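Local structure of galactose-binding-like protein (7M1B) at residues A[224-229]-A[240-245]. The protein is a SusE-like protein of a galactose-binding-like family that may bind sugars and has a potential degradative capacity. Sequence-based numbering, arbitrary orientation.
Sequences AGHTLE and SWNYAH. With EDO (1,2-ethanediol), chain B.
Tyr243 holds CG between its backbone N and carbonyl carbon (chi1 45°), which brings the face of its ring to the edge of the His226 imidazole. The His226 CG lies beside its own backbone N (chi1 -82°), and the imidazole points its edge at that phenol face. The pair is edge-to-face, with planes 57° apart. CD2 of His226 sits 3.4 Å from CE1 of Tyr243, toward the rim of the ring. Beyond the ring, Tyr243 OH donates to Ala224 O at 2.6 Å, in the carbonyl plane and on a lone pair. Ala224 CB also packs on Tyr243 CE1, and lies over one face of the His245 ring. Ala244 CB packs against Thr227 O at 3.4 Å and Leu228 CA, with Leu228 CD1 farther off. A phenylalanine in place of Tyr243 would probably leave Ala224 O without its hydroxyl donor and free the 224-225 backbone to move. The contact joins the loop after strand 211-212 to the residues that lead into strand 244-245, in what is probably the galactose-binding-like domain. His226 is held at ND1 by Ser230 OG and at NE2 by a water shared with Trp241 O, which should fix its ring rotation, while the Tyr243 hydroxyl grips Ala224 O.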
ATOM      1  N   ALA A 224      18.219  15.843  13.687  1.00 22.04           N
ATOM      2  CA  ALA A 224      19.559  15.524  13.197  1.00 21.38           C
ATOM      3  C   ALA A 224      19.779  16.155  11.814  1.00 21.94           C
ATOM      4  O   ALA A 224      20.421  15.577  10.925  1.00 20.47           O
ATOM      5  CB  ALA A 224      19.842  14.026  13.189  1.00 19.29           C
ATOM      6  N   GLY A 225      19.146  17.316  11.591  1.00 23.24           N
ATOM      7  CA  GLY A 225      19.481  18.121  10.433  1.00 23.10           C
ATOM      8  C   GLY A 225      18.716  17.786   9.179  1.00 23.26           C
ATOM      9  O   GLY A 225      18.916  18.428   8.172  1.00 26.75           O
ATOM     10  N   HIS A 226      17.688  16.902   9.286  1.00 18.93           N
ATOM     11  CA  HIS A 226      16.955  16.553   8.076  1.00 18.05           C
ATOM     12  C   HIS A 226      15.458  16.784   8.312  1.00 16.64           C
ATOM     13  O   HIS A 226      15.077  17.415   9.304  1.00 17.65           O
ATOM     14  CB  HIS A 226      17.249  15.108   7.575  1.00 18.64           C
ATOM     15  CG  HIS A 226      18.494  14.934   6.769  1.00 27.60           C
ATOM     16  ND1 HIS A 226      18.447  14.907   5.357  1.00 27.24           N
ATOM     17  CD2 HIS A 226      19.763  14.665   7.121  1.00 39.31           C
ATOM     18  CE1 HIS A 226      19.666  14.670   4.900  1.00 32.12           C
ATOM     19  NE2 HIS A 226      20.495  14.503   5.983  1.00 33.95           N
ATOM     20  N   THR A 227      14.645  16.493   7.315  1.00 16.80           N
ATOM     21  CA  THR A 227      13.199  16.576   7.447  1.00 17.69           C
ATOM     22  C   THR A 227      12.537  15.351   6.853  1.00 16.54           C
ATOM     23  O   THR A 227      13.150  14.542   6.153  1.00 15.40           O
ATOM     24  CB  THR A 227      12.562  17.847   6.857  1.00 18.02           C
ATOM     25  OG1 THR A 227      12.517  17.652   5.428  1.00 18.74           O
ATOM     26  CG2 THR A 227      13.289  19.097   7.264  1.00 18.51           C
ATOM     27  N   LEU A 228      11.220  15.185   7.092  1.00 16.90           N
ATOM     28  CA  LEU A 228      10.533  14.079   6.445  1.00 18.66           C
ATOM     29  C   LEU A 228      10.729  14.057   4.937  1.00 16.10           C
ATOM     30  O   LEU A 228      10.742  12.991   4.328  1.00 16.96           O
ATOM     31  CB  LEU A 228       9.032  14.122   6.848  1.00 17.44           C
ATOM     32  CG  LEU A 228       8.227  12.871   6.460  1.00 17.68           C
ATOM     33  CD1 LEU A 228       8.738  11.618   7.104  1.00 19.05           C
ATOM     34  CD2 LEU A 228       6.768  13.115   6.778  1.00 18.25           C
ATOM     35  N   GLU A 229      10.874  15.262   4.320  1.00 15.58           N
ATOM     36  CA  GLU A 229      10.983  15.305   2.861  1.00 17.67           C
ATOM     37  C   GLU A 229      12.296  14.690   2.369  1.00 15.53           C
ATOM     38  O   GLU A 229      12.373  14.295   1.193  1.00 17.05           O
ATOM     39  CB  GLU A 229      10.898  16.768   2.382  1.00 19.24           C
ATOM     40  CG  GLU A 229      10.521  16.883   0.934  1.00 23.67           C
ATOM     41  CD  GLU A 229      10.732  18.296   0.433  1.00 23.52           C
ATOM     42  OE1 GLU A 229      10.481  19.291   1.239  1.00 23.86           O
ATOM     43  OE2 GLU A 229      11.004  18.385  -0.799  1.00 25.30           O
ATOM     44  N   SER A 240      24.856   5.544   1.749  1.00 18.37           N
ATOM     45  CA  SER A 240      24.189   6.824   1.920  1.00 18.33           C
ATOM     46  C   SER A 240      24.117   7.243   3.396  1.00 17.65           C
ATOM     47  O   SER A 240      23.866   6.382   4.281  1.00 18.65           O
ATOM     48  CB  SER A 240      22.816   6.719   1.368  1.00 17.90           C
ATOM     49  OG  SER A 240      22.071   7.925   1.572  1.00 17.72           O
ATOM     50  N   TRP A 241      24.292   8.550   3.594  1.00 15.62           N
ATOM     51  CA  TRP A 241      24.086   9.179   4.925  1.00 15.56           C
ATOM     52  C   TRP A 241      22.703   9.857   4.996  1.00 15.93           C
ATOM     53  O   TRP A 241      22.393  10.621   5.943  1.00 18.18           O
ATOM     54  CB  TRP A 241      25.233  10.190   5.256  1.00 17.60           C
ATOM     55  CG  TRP A 241      26.135   9.601   6.320  1.00 17.47           C
ATOM     56  CD1 TRP A 241      26.238  10.031   7.630  1.00 17.08           C
ATOM     57  CD2 TRP A 241      27.027   8.474   6.206  1.00 16.79           C
ATOM     58  NE1 TRP A 241      27.122   9.234   8.285  1.00 18.60           N
ATOM     59  CE2 TRP A 241      27.590   8.260   7.464  1.00 18.52           C
ATOM     60  CE3 TRP A 241      27.319   7.566   5.164  1.00 18.82           C
ATOM     61  CZ2 TRP A 241      28.527   7.263   7.713  1.00 20.97           C
ATOM     62  CZ3 TRP A 241      28.211   6.532   5.413  1.00 23.16           C
ATOM     63  CH2 TRP A 241      28.789   6.385   6.687  1.00 20.44           C
ATOM     64  N   ASN A 242      21.818   9.609   4.014  1.00 18.02           N
ATOM     65  CA  ASN A 242      20.527  10.312   4.047  1.00 14.79           C
ATOM     66  C   ASN A 242      19.531   9.648   5.008  1.00 14.75           C
ATOM     67  O   ASN A 242      19.606   8.445   5.279  1.00 18.72           O
ATOM     68  CB  ASN A 242      19.892  10.119   2.666  1.00 15.72           C
ATOM     69  CG  ASN A 242      18.666  11.002   2.473  1.00 17.18           C
ATOM     70  OD1 ASN A 242      18.716  12.191   2.745  1.00 23.06           O
ATOM     71  ND2 ASN A 242      17.500  10.422   2.228  1.00 20.28           N
ATOM     72  N   TYR A 243      18.668  10.490   5.614  1.00 15.42           N
ATOM     73  CA  TYR A 243      17.620   9.874   6.426  1.00 14.96           C
ATOM     74  C   TYR A 243      16.613  10.976   6.762  1.00 15.01           C
ATOM     75  O   TYR A 243      16.858  12.144   6.545  1.00 16.80           O
ATOM     76  CB  TYR A 243      18.197   9.456   7.813  1.00 16.84           C
ATOM     77  CG  TYR A 243      19.069  10.490   8.498  1.00 17.54           C
ATOM     78  CD1 TYR A 243      18.522  11.597   9.212  1.00 18.55           C
ATOM     79  CD2 TYR A 243      20.456  10.361   8.502  1.00 18.77           C
ATOM     80  CE1 TYR A 243      19.333  12.562   9.812  1.00 19.25           C
ATOM     81  CE2 TYR A 243      21.270  11.313   9.080  1.00 19.10           C
ATOM     82  CZ  TYR A 243      20.714  12.368   9.809  1.00 18.49           C
ATOM     83  OH  TYR A 243      21.570  13.273  10.328  1.00 23.58           O
ATOM     84  N   ALA A 244      15.418  10.536   7.193  1.00 13.98           N
ATOM     85  CA  ALA A 244      14.551  11.377   8.042  1.00 15.47           C
ATOM     86  C   ALA A 244      14.580  10.719   9.425  1.00 16.43           C
ATOM     87  O   ALA A 244      14.430   9.481   9.566  1.00 17.45           O
ATOM     88  CB  ALA A 244      13.118  11.425   7.527  1.00 15.74           C
ATOM     89  N   HIS A 245      14.726  11.519  10.478  1.00 16.56           N
ATOM     90  CA  HIS A 245      15.074  10.987  11.809  1.00 17.54           C
ATOM     91  C   HIS A 245      14.141  11.601  12.835  1.00 16.06           C
ATOM     92  O   HIS A 245      13.937  12.819  12.830  1.00 17.36           O
ATOM     93  CB  HIS A 245      16.514  11.465  12.150  1.00 15.95           C
ATOM     94  CG  HIS A 245      17.166  10.706  13.263  1.00 15.97           C
ATOM     95  ND1 HIS A 245      16.687  10.701  14.586  1.00 19.06           N
ATOM     96  CD2 HIS A 245      18.307   9.986  13.285  1.00 16.82           C
ATOM     97  CE1 HIS A 245      17.513   9.947  15.320  1.00 21.38           C
ATOM     98  NE2 HIS A 245      18.548   9.568  14.562  1.00 19.17           N
TER
HETATM   99  C1  EDO B 501      23.008  10.926  12.790  1.00 28.39           C
HETATM  100  O1  EDO B 501      23.910   9.853  12.541  1.00 36.81           O
HETATM  101  C2  EDO B 501      21.646  10.395  13.064  1.00 30.48           C
HETATM  102  O2  EDO B 501      21.546   9.148  13.819  1.00 32.60           O
HETATM  103  O   HOH W   1      23.283  13.234   6.409  1.00 27.07           O